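PDB 3DRF: oligopeptide-binding protein oppA from Lactococcus lactis, which captures oligopeptides as the binding component of the OppABCDF ABC transporter, which takes them up and is essential for growth in milk. Local coordinates for residues R333-Y338 / K434-K439; L411-R416 / Q427-Q432; A420-I425 / G445-F450. All coordinates share one frame; numbering follows the deposited sequence.

Contact 1 (R333-Y338 / K434-K439); sequences RQAIGY and KKIGVK
Ile436 reaches helix 330-339 with a single methyl, CD1, which lies 3.7 Å from the carbonyl oxygen O of Ala335 and 4.4 Å from the CB of that alanine. The same methyl borders the next residue along the helix, with 4.3 Å between Ile436 CD1 and Ile336 CA, so it sits against the backbone as much as against side chains. A second touch runs tip to tip: CD1 of Ile336 meets CG1 of Val438 at 4.3 Å. The Ile436 side chain gets there with CG1 placed between its own backbone N and carbonyl carbon (chi1 63°), the extended chi2 then carrying CD1 on to the helix. Ile336 comes in differently: its CB is not aimed at the other segment, but its extended chain (chi2 171°) brings CD1 up to Val438.

Behind these residues the chain turn is set by a Schellman motif that ends helix 422-435. Gly437, with positive phi, occupies the C-prime position; its N bonds to Lys434 O at 3.0 Å, and Val438 N returns to Trp433 O. The indole NE1 of Trp433 also donates to Ile336 O, a polar tie from the end of one helix to the backbone of the other. Ile436 packs further on Leu381 and Ala384 of helix 381-390, and Ile336 and Val438 both rest on Leu411 of strand 407-414.

All four touching residues are buried; their side chains are aliphatic, and one methyl also rests on a backbone carbonyl, which implies that hydrophobic packing holds the two segments together, with the indole bond as a polar link beside it.

Contact 2 (L411-R416 / Q427-Q432); sequences LVYAAR and QNYIQQ
Tyr413 points from strand 407-414 at helix 422-435 and meets two successive helix residues, Tyr429 and Ile430. The apolar part of the contact lies at its ring edge: CD2 of Tyr413 is 4.3 Å from CG1 of Ile430, which approaches near the ring plane. One face of the same ring is taken by a residue two places further along the chain, the CB of Ala415 standing 3.6 Å above the plane over the centre of the Tyr413 ring. An inverse gamma turn centred on Ala414, with a weak bond of 3.0 Å from Ala415 N to Tyr413 O, is consistent with this folding back.

Between the aromatic residues the approach is slanted. The phenol oxygen OH of Tyr413 lies 4.0 Å from CD2 of Tyr429, a van der Waals touch rather than a ring stack. With CG opposite its backbone N (chi1 179°), Tyr413 extends its ring away from the strand and carries the hydroxyl to this position. An edge-to-face meeting with Trp433 adds another aromatic neighbour, while Tyr429 has a cation-pi partner in Arg340.

Polar bonding of these side chains is directed elsewhere. Tyr413 OH is hydrogen-bonded to OD2 of Asp470 on strand 468-474, which fixes the phenol end beside the helix.

Strand 407-414, helix 422-435 and strand 439-442 form a beta-alpha-beta crossover, its two strands parallel, and this contact packs the connecting helix onto the first of them.

Contact 3 (A420-I425 / G445-F450); sequences ANAETI and GKLMEF
Leu447 lays its CD1 methyl over the first turn of helix 422-435, where it meets CG of Glu423 at 3.7 Å and CB of Ala422 at 3.9 Å. The Glu423 chain crosses the leucine at a slant: its bend at chi2 (-99°) brings the carboxylate back alongside the branch, with CD of Glu423 3.9 Å from CG of Leu447.

A water joins the same two residues through their polar groups. It donates to OE2 of Glu423 at an unusually short 2.5 Å and accepts from the backbone N of Leu447 at 2.9 Å, so Glu423 packs its CG on the leucine while its carboxylate carries the bridge. From the preceding residue, NZ of Lys446 reaches Leu447 O at 3.1 Å, tilted 34° from the carbonyl plane. An alanine in place of Leu447 would probably open a gap beside Ala422 and the Glu423 methylenes, leaving the water bridge as the main tie.

Leu447 also packs on Ala415, and Glu449 serves as N-cap of helix 450-458. The arrangement fastens the loop between strand 439-442 and that helix to the start of the crossover helix, in the solute-binding protein fold, with Phe450 reaching the bound peptide's backbone.

In the fold
From the N terminus, the first of these segments lies on helix 330-339, and contact 1 closes a long loop when residues 434-439 return to it. Within that loop lies contact 2, a short closure between strand 407-414 and helix 422-435. Contact 3 begins on the first turn of that helix and ends beyond strand 439-442, so it crosses both of the others. All three share helix 422-435: contact 3 its start, contact 2 its middle, contact 1 its end. Contacts 1 and 2 meet at Leu411, and contacts 2 and 3 through Ala415 and Arg416; contacts 1 and 3 do not touch. Together they tie a beta-alpha-beta unit to helix 330-339 and to the loop leading toward the peptide.

Contact 1 (R333-Y338 / K434-K439)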
ATOM      1  N   ARG A 333     -10.274 -18.073 -14.552  1.00  6.89           N
ATOM      2  CA  ARG A 333      -9.584 -17.360 -13.429  1.00  6.76           C
ATOM      3  C   ARG A 333      -8.979 -18.344 -12.430  1.00  6.62           C
ATOM      4  O   ARG A 333      -7.891 -18.226 -12.043  1.00  6.98           O
ATOM      5  CB  ARG A 333     -10.571 -16.401 -12.672  1.00  6.50           C
ATOM      6  CG  ARG A 333     -11.063 -15.258 -13.627  1.00  7.09           C
ATOM      7  CD  ARG A 333     -11.780 -14.101 -12.869  1.00  7.49           C
ATOM      8  NE  ARG A 333     -12.881 -14.576 -11.992  1.00  6.88           N
ATOM      9  CZ  ARG A 333     -14.154 -14.664 -12.364  1.00  7.49           C
ATOM     10  NH1 ARG A 333     -14.524 -14.385 -13.601  1.00  9.31           N
ATOM     11  NH2 ARG A 333     -15.088 -15.073 -11.512  1.00  8.51           N
ATOM     12  N   GLN A 334      -9.774 -19.343 -12.059  1.00  6.89           N
ATOM     13  CA  GLN A 334      -9.327 -20.353 -11.106  1.00  7.30           C
ATOM     14  C   GLN A 334      -8.189 -21.213 -11.691  1.00  7.20           C
ATOM     15  O   GLN A 334      -7.201 -21.439 -11.049  1.00  7.62           O
ATOM     16  CB  GLN A 334     -10.511 -21.265 -10.711  1.00  7.23           C
ATOM     17  CG  GLN A 334     -11.601 -20.541  -9.820  1.00  7.53           C
ATOM     18  CD  GLN A 334     -12.761 -21.444  -9.517  1.00  9.04           C
ATOM     19  OE1 GLN A 334     -12.855 -22.493 -10.062  1.00 10.87           O
ATOM     20  NE2 GLN A 334     -13.599 -21.042  -8.596  1.00  9.06           N
ATOM     21  N   ALA A 335      -8.354 -21.607 -12.958  1.00  7.00           N
ATOM     22  CA  ALA A 335      -7.369 -22.491 -13.626  1.00  7.07           C
ATOM     23  C   ALA A 335      -5.980 -21.808 -13.691  1.00  7.40           C
ATOM     24  O   ALA A 335      -4.987 -22.392 -13.428  1.00  7.87           O
ATOM     25  CB  ALA A 335      -7.869 -22.932 -15.065  1.00  7.87           C
ATOM     26  N   ILE A 336      -6.003 -20.531 -14.047  1.00  7.51           N
ATOM     27  CA  ILE A 336      -4.756 -19.764 -14.202  1.00  7.89           C
ATOM     28  C   ILE A 336      -4.039 -19.648 -12.823  1.00  7.77           C
ATOM     29  O   ILE A 336      -2.876 -19.703 -12.730  1.00  7.36           O
ATOM     30  CB  ILE A 336      -5.056 -18.432 -14.908  1.00  7.65           C
ATOM     31  CG1 ILE A 336      -5.386 -18.717 -16.382  1.00  9.06           C
ATOM     32  CG2 ILE A 336      -3.838 -17.418 -14.795  1.00  8.24           C
ATOM     33  CD1 ILE A 336      -5.920 -17.480 -17.175  1.00  9.99           C
ATOM     34  N   GLY A 337      -4.836 -19.536 -11.756  1.00  7.60           N
ATOM     35  CA  GLY A 337      -4.306 -19.586 -10.379  1.00  7.58           C
ATOM     36  C   GLY A 337      -3.706 -20.954  -9.993  1.00  8.07           C
ATOM     37  O   GLY A 337      -2.644 -21.023  -9.519  1.00  8.31           O
ATOM     38  N   TYR A 338      -4.439 -22.022 -10.320  1.00  7.64           N
ATOM     39  CA  TYR A 338      -3.938 -23.387  -9.981  1.00  8.06           C
ATOM     40  C   TYR A 338      -2.677 -23.790 -10.759  1.00  7.41           C
ATOM     41  O   TYR A 338      -1.950 -24.624 -10.332  1.00  8.49           O
ATOM     42  CB  TYR A 338      -5.030 -24.466 -10.169  1.00  8.34           C
ATOM     43  CG  TYR A 338      -6.082 -24.447  -9.072  1.00  8.35           C
ATOM     44  CD1 TYR A 338      -5.730 -24.666  -7.747  1.00 10.09           C
ATOM     45  CD2 TYR A 338      -7.424 -24.224  -9.367  1.00  9.77           C
ATOM     46  CE1 TYR A 338      -6.691 -24.646  -6.710  1.00  9.92           C
ATOM     47  CE2 TYR A 338      -8.392 -24.212  -8.347  1.00 10.37           C
ATOM     48  CZ  TYR A 338      -8.001 -24.422  -7.029  1.00 10.88           C
ATOM     49  OH  TYR A 338      -8.959 -24.405  -6.052  1.00 12.61           O
ATOM     50  N   LYS A 434       1.302 -22.364 -20.440  1.00  8.81           N
ATOM     51  CA  LYS A 434       1.353 -23.169 -21.673  1.00  9.54           C
ATOM     52  C   LYS A 434       0.974 -24.642 -21.382  1.00  9.52           C
ATOM     53  O   LYS A 434       0.303 -25.242 -22.175  1.00  9.88           O
ATOM     54  CB  LYS A 434       2.727 -23.027 -22.310  1.00  9.99           C
ATOM     55  CG  LYS A 434       2.875 -23.842 -23.628  1.00 11.83           C
ATOM     56  CD  LYS A 434       4.217 -23.533 -24.277  1.00 14.25           C
ATOM     57  CE  LYS A 434       4.384 -24.222 -25.672  1.00 16.38           C
ATOM     58  NZ  LYS A 434       5.812 -24.136 -26.119  1.00 19.96           N
ATOM     59  N   LYS A 435       1.406 -25.178 -20.249  1.00 10.14           N
ATOM     60  CA  LYS A 435       1.012 -26.548 -19.849  1.00 10.98           C
ATOM     61  C   LYS A 435      -0.494 -26.731 -19.759  1.00 10.81           C
ATOM     62  O   LYS A 435      -0.971 -27.825 -19.946  1.00 13.11           O
ATOM     63  CB  LYS A 435       1.636 -26.986 -18.509  1.00 11.12           C
ATOM     64  CG  LYS A 435       3.179 -27.002 -18.462  1.00 11.76           C
ATOM     65  CD  LYS A 435       3.662 -27.293 -17.014  1.00 11.87           C
ATOM     66  CE  LYS A 435       5.154 -27.251 -16.900  1.00 12.07           C
ATOM     67  NZ  LYS A 435       5.534 -27.567 -15.548  1.00 12.70           N
ATOM     68  N   ILE A 436      -1.235 -25.679 -19.463  1.00 10.04           N
ATOM     69  CA  ILE A 436      -2.722 -25.783 -19.405  1.00  9.60           C
ATOM     70  C   ILE A 436      -3.431 -25.187 -20.621  1.00  9.04           C
ATOM     71  O   ILE A 436      -4.581 -24.996 -20.606  1.00  9.58           O
ATOM     72  CB  ILE A 436      -3.339 -25.197 -18.093  1.00  9.43           C
ATOM     73  CG1 ILE A 436      -3.052 -23.679 -17.995  1.00  9.43           C
ATOM     74  CG2 ILE A 436      -2.793 -25.991 -16.802  1.00 10.66           C
ATOM     75  CD1 ILE A 436      -3.932 -22.932 -16.976  1.00 10.48           C
ATOM     76  N   GLY A 437      -2.680 -24.914 -21.666  1.00  8.68           N
ATOM     77  CA  GLY A 437      -3.218 -24.459 -22.938  1.00  8.56           C
ATOM     78  C   GLY A 437      -3.661 -22.998 -22.994  1.00  8.45           C
ATOM     79  O   GLY A 437      -4.456 -22.629 -23.773  1.00  8.52           O
ATOM     80  N   VAL A 438      -3.008 -22.202 -22.170  1.00  8.73           N
ATOM     81  CA  VAL A 438      -3.228 -20.750 -22.151  1.00  8.60           C
ATOM     82  C   VAL A 438      -1.973 -20.063 -22.690  1.00  8.68           C
ATOM     83  O   VAL A 438      -0.895 -20.257 -22.194  1.00  9.11           O
ATOM     84  CB  VAL A 438      -3.531 -20.273 -20.716  1.00  8.72           C
ATOM     85  CG1 VAL A 438      -3.761 -18.721 -20.715  1.00  8.85           C
ATOM     86  CG2 VAL A 438      -4.775 -21.025 -20.193  1.00  9.56           C
ATOM     87  N   LYS A 439      -2.152 -19.270 -23.722  1.00  8.96           N
ATOM     88  CA  LYS A 439      -1.074 -18.519 -24.331  1.00  9.54           C
ATOM     89  C   LYS A 439      -0.965 -17.134 -23.675  1.00  9.21           C
ATOM     90  O   LYS A 439      -1.835 -16.346 -23.733  1.00 11.03           O
ATOM     91  CB  LYS A 439      -1.272 -18.337 -25.840  1.00 10.21           C
ATOM     92  CG  LYS A 439      -0.035 -17.726 -26.508  1.00 13.51           C
ATOM     93  CD  LYS A 439      -0.353 -17.223 -27.905  1.00 18.35           C
ATOM     94  CE  LYS A 439      -0.386 -18.343 -28.809  1.00 21.74           C
ATOM     95  NZ  LYS A 439      -0.567 -17.938 -30.257  1.00 24.40           N
TER

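Contact 2 (L411-R416 / Q427-Q432)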
ATOM      1  N   LEU A 411      -3.715 -14.249 -23.653  1.00  7.76           N
ATOM      2  CA  LEU A 411      -3.774 -13.138 -22.672  1.00  7.59           C
ATOM      3  C   LEU A 411      -2.437 -12.406 -22.597  1.00  7.40           C
ATOM      4  O   LEU A 411      -1.402 -12.952 -22.796  1.00  7.91           O
ATOM      5  CB  LEU A 411      -4.147 -13.663 -21.258  1.00  8.12           C
ATOM      6  CG  LEU A 411      -5.470 -14.472 -21.227  1.00  8.01           C
ATOM      7  CD1 LEU A 411      -5.636 -15.217 -19.880  1.00  8.98           C
ATOM      8  CD2 LEU A 411      -6.639 -13.573 -21.428  1.00  9.33           C
ATOM      9  N   VAL A 412      -2.552 -11.148 -22.217  1.00  6.66           N
ATOM     10  CA  VAL A 412      -1.390 -10.292 -22.003  1.00  6.63           C
ATOM     11  C   VAL A 412      -1.088 -10.171 -20.510  1.00  6.34           C
ATOM     12  O   VAL A 412      -1.921  -9.781 -19.748  1.00  6.65           O
ATOM     13  CB  VAL A 412      -1.651  -8.869 -22.598  1.00  7.24           C
ATOM     14  CG1 VAL A 412      -0.521  -7.919 -22.191  1.00  8.26           C
ATOM     15  CG2 VAL A 412      -1.834  -8.920 -24.143  1.00  9.08           C
ATOM     16  N   TYR A 413       0.155 -10.443 -20.174  1.00  6.85           N
ATOM     17  CA  TYR A 413       0.644 -10.407 -18.787  1.00  7.21           C
ATOM     18  C   TYR A 413       1.557  -9.200 -18.609  1.00  7.10           C
ATOM     19  O   TYR A 413       2.664  -9.174 -19.107  1.00  7.34           O
ATOM     20  CB  TYR A 413       1.449 -11.656 -18.538  1.00  7.58           C
ATOM     21  CG  TYR A 413       2.107 -11.879 -17.141  1.00  7.42           C
ATOM     22  CD1 TYR A 413       1.675 -11.223 -15.971  1.00  7.71           C
ATOM     23  CD2 TYR A 413       3.155 -12.799 -17.003  1.00  7.47           C
ATOM     24  CE1 TYR A 413       2.289 -11.489 -14.747  1.00  8.75           C
ATOM     25  CE2 TYR A 413       3.730 -13.060 -15.827  1.00  8.50           C
ATOM     26  CZ  TYR A 413       3.293 -12.388 -14.692  1.00  7.83           C
ATOM     27  OH  TYR A 413       3.851 -12.628 -13.475  1.00  8.62           O
ATOM     28  N   ALA A 414       1.049  -8.206 -17.899  1.00  7.03           N
ATOM     29  CA  ALA A 414       1.839  -7.002 -17.555  1.00  7.12           C
ATOM     30  C   ALA A 414       2.756  -7.279 -16.317  1.00  7.39           C
ATOM     31  O   ALA A 414       2.535  -6.785 -15.243  1.00  8.18           O
ATOM     32  CB  ALA A 414       0.906  -5.783 -17.285  1.00  7.42           C
ATOM     33  N   ALA A 415       3.737  -8.138 -16.490  1.00  7.49           N
ATOM     34  CA  ALA A 415       4.707  -8.440 -15.458  1.00  8.16           C
ATOM     35  C   ALA A 415       5.621  -7.222 -15.274  1.00  8.29           C
ATOM     36  O   ALA A 415       5.907  -6.474 -16.182  1.00  8.25           O
ATOM     37  CB  ALA A 415       5.511  -9.695 -15.840  1.00  9.17           C
ATOM     38  N   ARG A 416       6.046  -7.069 -14.030  1.00  8.74           N
ATOM     39  CA  ARG A 416       6.845  -5.924 -13.602  1.00  9.67           C
ATOM     40  C   ARG A 416       8.352  -6.219 -13.502  1.00 10.01           C
ATOM     41  O   ARG A 416       8.760  -7.313 -13.272  1.00 10.11           O
ATOM     42  CB  ARG A 416       6.339  -5.444 -12.232  1.00 10.74           C
ATOM     43  CG  ARG A 416       4.821  -5.133 -12.195  1.00 12.83           C
ATOM     44  CD  ARG A 416       4.433  -4.364 -10.941  1.00 16.14           C
ATOM     45  NE  ARG A 416       4.694  -5.133  -9.764  1.00 18.86           N
ATOM     46  CZ  ARG A 416       4.430  -4.707  -8.555  1.00 21.82           C
ATOM     47  NH1 ARG A 416       3.948  -3.522  -8.373  1.00 24.36           N
ATOM     48  NH2 ARG A 416       4.744  -5.439  -7.540  1.00 23.42           N
ATOM     49  N   GLN A 427       8.761 -15.763 -17.087  1.00  8.94           N
ATOM     50  CA  GLN A 427       8.780 -16.783 -18.144  1.00  9.94           C
ATOM     51  C   GLN A 427       8.397 -18.164 -17.591  1.00  9.28           C
ATOM     52  O   GLN A 427       7.714 -18.907 -18.234  1.00  9.36           O
ATOM     53  CB  GLN A 427      10.161 -16.818 -18.804  1.00 10.58           C
ATOM     54  CG  GLN A 427      10.473 -15.653 -19.669  1.00 15.14           C
ATOM     55  CD  GLN A 427       9.491 -15.422 -20.779  1.00 18.18           C
ATOM     56  OE1 GLN A 427       8.839 -16.306 -21.268  1.00 20.62           O
ATOM     57  NE2 GLN A 427       9.497 -14.221 -21.226  1.00 20.80           N
ATOM     58  N   ASN A 428       8.840 -18.449 -16.378  1.00  9.26           N
ATOM     59  CA  ASN A 428       8.424 -19.665 -15.666  1.00  8.98           C
ATOM     60  C   ASN A 428       6.870 -19.793 -15.533  1.00  8.80           C
ATOM     61  O   ASN A 428       6.337 -20.827 -15.824  1.00  9.34           O
ATOM     62  CB  ASN A 428       9.094 -19.759 -14.292  1.00  9.34           C
ATOM     63  CG  ASN A 428       8.363 -20.663 -13.327  1.00  9.17           C
ATOM     64  OD1 ASN A 428       8.566 -21.848 -13.300  1.00 10.43           O
ATOM     65  ND2 ASN A 428       7.514 -20.085 -12.534  1.00  8.91           N
ATOM     66  N   TYR A 429       6.185 -18.693 -15.183  1.00  8.02           N
ATOM     67  CA  TYR A 429       4.710 -18.711 -15.145  1.00  7.96           C
ATOM     68  C   TYR A 429       4.099 -18.870 -16.550  1.00  7.58           C
ATOM     69  O   TYR A 429       3.166 -19.591 -16.695  1.00  7.58           O
ATOM     70  CB  TYR A 429       4.149 -17.492 -14.386  1.00  7.83           C
ATOM     71  CG  TYR A 429       4.481 -17.506 -12.878  1.00  7.92           C
ATOM     72  CD1 TYR A 429       4.396 -18.674 -12.095  1.00  7.89           C
ATOM     73  CD2 TYR A 429       4.919 -16.326 -12.258  1.00  8.07           C
ATOM     74  CE1 TYR A 429       4.702 -18.648 -10.711  1.00  7.76           C
ATOM     75  CE2 TYR A 429       5.213 -16.298 -10.902  1.00  7.57           C
ATOM     76  CZ  TYR A 429       5.098 -17.448 -10.145  1.00  7.92           C
ATOM     77  OH  TYR A 429       5.389 -17.484  -8.813  1.00  8.84           O
ATOM     78  N   ILE A 430       4.657 -18.174 -17.535  1.00  7.86           N
ATOM     79  CA  ILE A 430       4.226 -18.352 -18.919  1.00  8.56           C
ATOM     80  C   ILE A 430       4.321 -19.849 -19.346  1.00  8.56           C
ATOM     81  O   ILE A 430       3.434 -20.350 -19.979  1.00  8.73           O
ATOM     82  CB  ILE A 430       5.046 -17.407 -19.853  1.00  8.62           C
ATOM     83  CG1 ILE A 430       4.583 -15.958 -19.627  1.00  8.50           C
ATOM     84  CG2 ILE A 430       4.813 -17.776 -21.349  1.00  9.78           C
ATOM     85  CD1 ILE A 430       5.433 -14.865 -20.385  1.00 10.17           C
ATOM     86  N   GLN A 431       5.413 -20.488 -18.977  1.00  9.15           N
ATOM     87  CA  GLN A 431       5.618 -21.911 -19.204  1.00  9.55           C
ATOM     88  C   GLN A 431       4.564 -22.750 -18.480  1.00  8.89           C
ATOM     89  O   GLN A 431       4.048 -23.642 -19.052  1.00  8.94           O
ATOM     90  CB  GLN A 431       7.032 -22.298 -18.738  1.00 10.33           C
ATOM     91  CG  GLN A 431       7.317 -23.782 -18.756  1.00 13.44           C
ATOM     92  CD  GLN A 431       8.559 -24.181 -17.960  1.00 16.20           C
ATOM     93  OE1 GLN A 431       9.224 -23.382 -17.321  1.00 16.93           O
ATOM     94  NE2 GLN A 431       8.881 -25.463 -18.050  1.00 18.02           N
ATOM     95  N   GLN A 432       4.210 -22.433 -17.240  1.00  8.41           N
ATOM     96  CA  GLN A 432       3.157 -23.198 -16.570  1.00  8.35           C
ATOM     97  C   GLN A 432       1.793 -23.011 -17.280  1.00  8.37           C
ATOM     98  O   GLN A 432       1.054 -23.945 -17.442  1.00  8.47           O
ATOM     99  CB  GLN A 432       3.024 -22.816 -15.065  1.00  8.53           C
ATOM    100  CG  GLN A 432       4.323 -22.871 -14.244  1.00  8.99           C
ATOM    101  CD  GLN A 432       5.109 -24.178 -14.432  1.00  9.49           C
ATOM    102  OE1 GLN A 432       4.596 -25.237 -14.261  1.00 10.00           O
ATOM    103  NE2 GLN A 432       6.346 -24.035 -14.780  1.00 11.43           N
TER

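Contact 3 (A420-I425 / G445-F450)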
ATOM      1  N   ALA A 420      17.201  -9.566 -10.367  1.00 12.73           N
ATOM      2  CA  ALA A 420      17.830 -10.280 -11.479  1.00 12.92           C
ATOM      3  C   ALA A 420      17.083 -11.553 -11.921  1.00 12.59           C
ATOM      4  O   ALA A 420      17.314 -12.029 -12.940  1.00 14.05           O
ATOM      5  CB  ALA A 420      19.293 -10.627 -11.130  1.00 13.88           C
ATOM      6  N   ASN A 421      16.190 -12.038 -11.077  1.00 11.43           N
ATOM      7  CA  ASN A 421      15.409 -13.226 -11.404  1.00 10.98           C
ATOM      8  C   ASN A 421      14.006 -12.958 -11.983  1.00 10.51           C
ATOM      9  O   ASN A 421      13.283 -13.891 -12.328  1.00  9.92           O
ATOM     10  CB  ASN A 421      15.247 -14.101 -10.168  1.00 11.12           C
ATOM     11  CG  ASN A 421      16.581 -14.416  -9.485  1.00 12.55           C
ATOM     12  OD1 ASN A 421      17.506 -14.780 -10.136  1.00 14.46           O
ATOM     13  ND2 ASN A 421      16.582 -14.372  -8.192  1.00 12.99           N
ATOM     14  N   ALA A 422      13.611 -11.687 -12.063  1.00 10.28           N
ATOM     15  CA  ALA A 422      12.227 -11.366 -12.438  1.00  9.72           C
ATOM     16  C   ALA A 422      11.844 -11.873 -13.834  1.00 10.15           C
ATOM     17  O   ALA A 422      10.787 -12.369 -14.025  1.00  9.56           O
ATOM     18  CB  ALA A 422      11.984  -9.833 -12.312  1.00 10.25           C
ATOM     19  N   GLU A 423      12.745 -11.761 -14.797  1.00 10.51           N
ATOM     20  CA  GLU A 423      12.464 -12.262 -16.154  1.00 12.04           C
ATOM     21  C   GLU A 423      12.280 -13.797 -16.148  1.00 10.81           C
ATOM     22  O   GLU A 423      11.352 -14.308 -16.724  1.00 10.21           O
ATOM     23  CB  GLU A 423      13.602 -11.916 -17.145  1.00 13.61           C
ATOM     24  CG  GLU A 423      13.904 -10.490 -17.376  1.00 18.31           C
ATOM     25  CD  GLU A 423      13.274  -9.977 -18.628  1.00 23.35           C
ATOM     26  OE1 GLU A 423      12.492 -10.709 -19.300  1.00 26.43           O
ATOM     27  OE2 GLU A 423      13.596  -8.802 -18.848  1.00 27.09           O
ATOM     28  N   THR A 424      13.171 -14.456 -15.449  1.00 10.43           N
ATOM     29  CA  THR A 424      13.142 -15.911 -15.304  1.00 10.54           C
ATOM     30  C   THR A 424      11.806 -16.361 -14.677  1.00  9.21           C
ATOM     31  O   THR A 424      11.159 -17.248 -15.133  1.00  8.97           O
ATOM     32  CB  THR A 424      14.337 -16.389 -14.435  1.00 11.02           C
ATOM     33  OG1 THR A 424      15.550 -16.098 -15.141  1.00 13.01           O
ATOM     34  CG2 THR A 424      14.281 -17.893 -14.207  1.00 11.75           C
ATOM     35  N   ILE A 425      11.401 -15.685 -13.624  1.00  8.50           N
ATOM     36  CA  ILE A 425      10.186 -16.055 -12.891  1.00  8.68           C
ATOM     37  C   ILE A 425       8.951 -15.814 -13.760  1.00  7.97           C
ATOM     38  O   ILE A 425       8.140 -16.681 -13.844  1.00  8.27           O
ATOM     39  CB  ILE A 425      10.095 -15.291 -11.537  1.00  8.84           C
ATOM     40  CG1 ILE A 425      11.172 -15.826 -10.601  1.00  8.85           C
ATOM     41  CG2 ILE A 425       8.701 -15.458 -10.940  1.00  9.26           C
ATOM     42  CD1 ILE A 425      11.403 -14.913  -9.395  1.00 10.76           C
ATOM     43  N   GLY A 445       6.279  -7.154 -24.884  1.00 10.67           N
ATOM     44  CA  GLY A 445       7.403  -8.090 -24.985  1.00 11.25           C
ATOM     45  C   GLY A 445       8.487  -7.898 -23.948  1.00 11.40           C
ATOM     46  O   GLY A 445       9.563  -8.358 -24.124  1.00 13.12           O
ATOM     47  N   LYS A 446       8.184  -7.178 -22.863  1.00 10.94           N
ATOM     48  CA  LYS A 446       9.171  -6.914 -21.823  1.00 11.16           C
ATOM     49  C   LYS A 446       8.496  -6.698 -20.469  1.00 10.22           C
ATOM     50  O   LYS A 446       7.338  -6.570 -20.383  1.00 10.90           O
ATOM     51  CB  LYS A 446       9.910  -5.616 -22.197  1.00 12.02           C
ATOM     52  CG  LYS A 446       9.027  -4.442 -22.309  1.00 14.83           C
ATOM     53  CD  LYS A 446       9.941  -3.242 -22.597  1.00 18.45           C
ATOM     54  CE  LYS A 446       9.342  -2.046 -22.155  1.00 20.69           C
ATOM     55  NZ  LYS A 446       9.152  -1.855 -20.742  1.00 21.50           N
ATOM     56  N   LEU A 447       9.311  -6.608 -19.444  1.00  9.94           N
ATOM     57  CA  LEU A 447       8.842  -6.265 -18.092  1.00  9.71           C
ATOM     58  C   LEU A 447       8.585  -4.778 -17.973  1.00  9.41           C
ATOM     59  O   LEU A 447       9.246  -3.992 -18.532  1.00 10.53           O
ATOM     60  CB  LEU A 447       9.887  -6.723 -17.074  1.00  9.80           C
ATOM     61  CG  LEU A 447      10.203  -8.225 -17.033  1.00 10.47           C
ATOM     62  CD1 LEU A 447      11.260  -8.453 -15.881  1.00 12.05           C
ATOM     63  CD2 LEU A 447       8.942  -9.033 -16.817  1.00 12.56           C
ATOM     64  N   MET A 448       7.607  -4.411 -17.172  1.00  8.54           N
ATOM     65  CA  MET A 448       7.154  -3.022 -17.089  1.00  8.97           C
ATOM     66  C   MET A 448       7.809  -2.292 -15.916  1.00  8.98           C
ATOM     67  O   MET A 448       7.803  -2.764 -14.819  1.00  9.64           O
ATOM     68  CB  MET A 448       5.615  -3.015 -16.925  1.00  9.09           C
ATOM     69  CG  MET A 448       5.011  -1.594 -17.094  1.00 10.61           C
ATOM     70  SD  MET A 448       3.208  -1.581 -17.119  1.00 12.33           S
ATOM     71  CE  MET A 448       2.905  -2.289 -18.748  1.00 14.12           C
ATOM     72  N   GLU A 449       8.348  -1.125 -16.191  1.00  8.97           N
ATOM     73  CA  GLU A 449       8.954  -0.242 -15.154  1.00  8.98           C
ATOM     74  C   GLU A 449       7.871   0.198 -14.113  1.00  8.43           C
ATOM     75  O   GLU A 449       6.734   0.428 -14.441  1.00  8.89           O
ATOM     76  CB  GLU A 449       9.588   0.985 -15.861  1.00 10.33           C
ATOM     77  CG  GLU A 449      10.329   1.966 -14.916  1.00 11.12           C
ATOM     78  CD  GLU A 449       9.437   3.054 -14.337  1.00 11.95           C
ATOM     79  OE1 GLU A 449       8.481   3.438 -14.994  1.00 12.62           O
ATOM     80  OE2 GLU A 449       9.744   3.490 -13.255  1.00 12.64           O
ATOM     81  N   PHE A 450       8.296   0.261 -12.871  1.00  8.70           N
ATOM     82  CA  PHE A 450       7.361   0.434 -11.751  1.00  8.71           C
ATOM     83  C   PHE A 450       6.485   1.720 -11.779  1.00  8.95           C
ATOM     84  O   PHE A 450       5.315   1.637 -11.656  1.00  9.13           O
ATOM     85  CB  PHE A 450       8.093   0.321 -10.420  1.00  9.20           C
ATOM     86  CG  PHE A 450       7.190   0.550  -9.210  1.00  9.37           C
ATOM     87  CD1 PHE A 450       6.217  -0.374  -8.814  1.00 10.59           C
ATOM     88  CD2 PHE A 450       7.317   1.692  -8.475  1.00 11.18           C
ATOM     89  CE1 PHE A 450       5.409  -0.117  -7.675  1.00 11.52           C
ATOM     90  CE2 PHE A 450       6.532   1.923  -7.352  1.00 12.37           C
ATOM     91  CZ  PHE A 450       5.583   1.024  -6.966  1.00 12.48           C
TER
HETATM   92  O   HOH W   1      11.922  -7.600 -20.173  1.00 27.33           O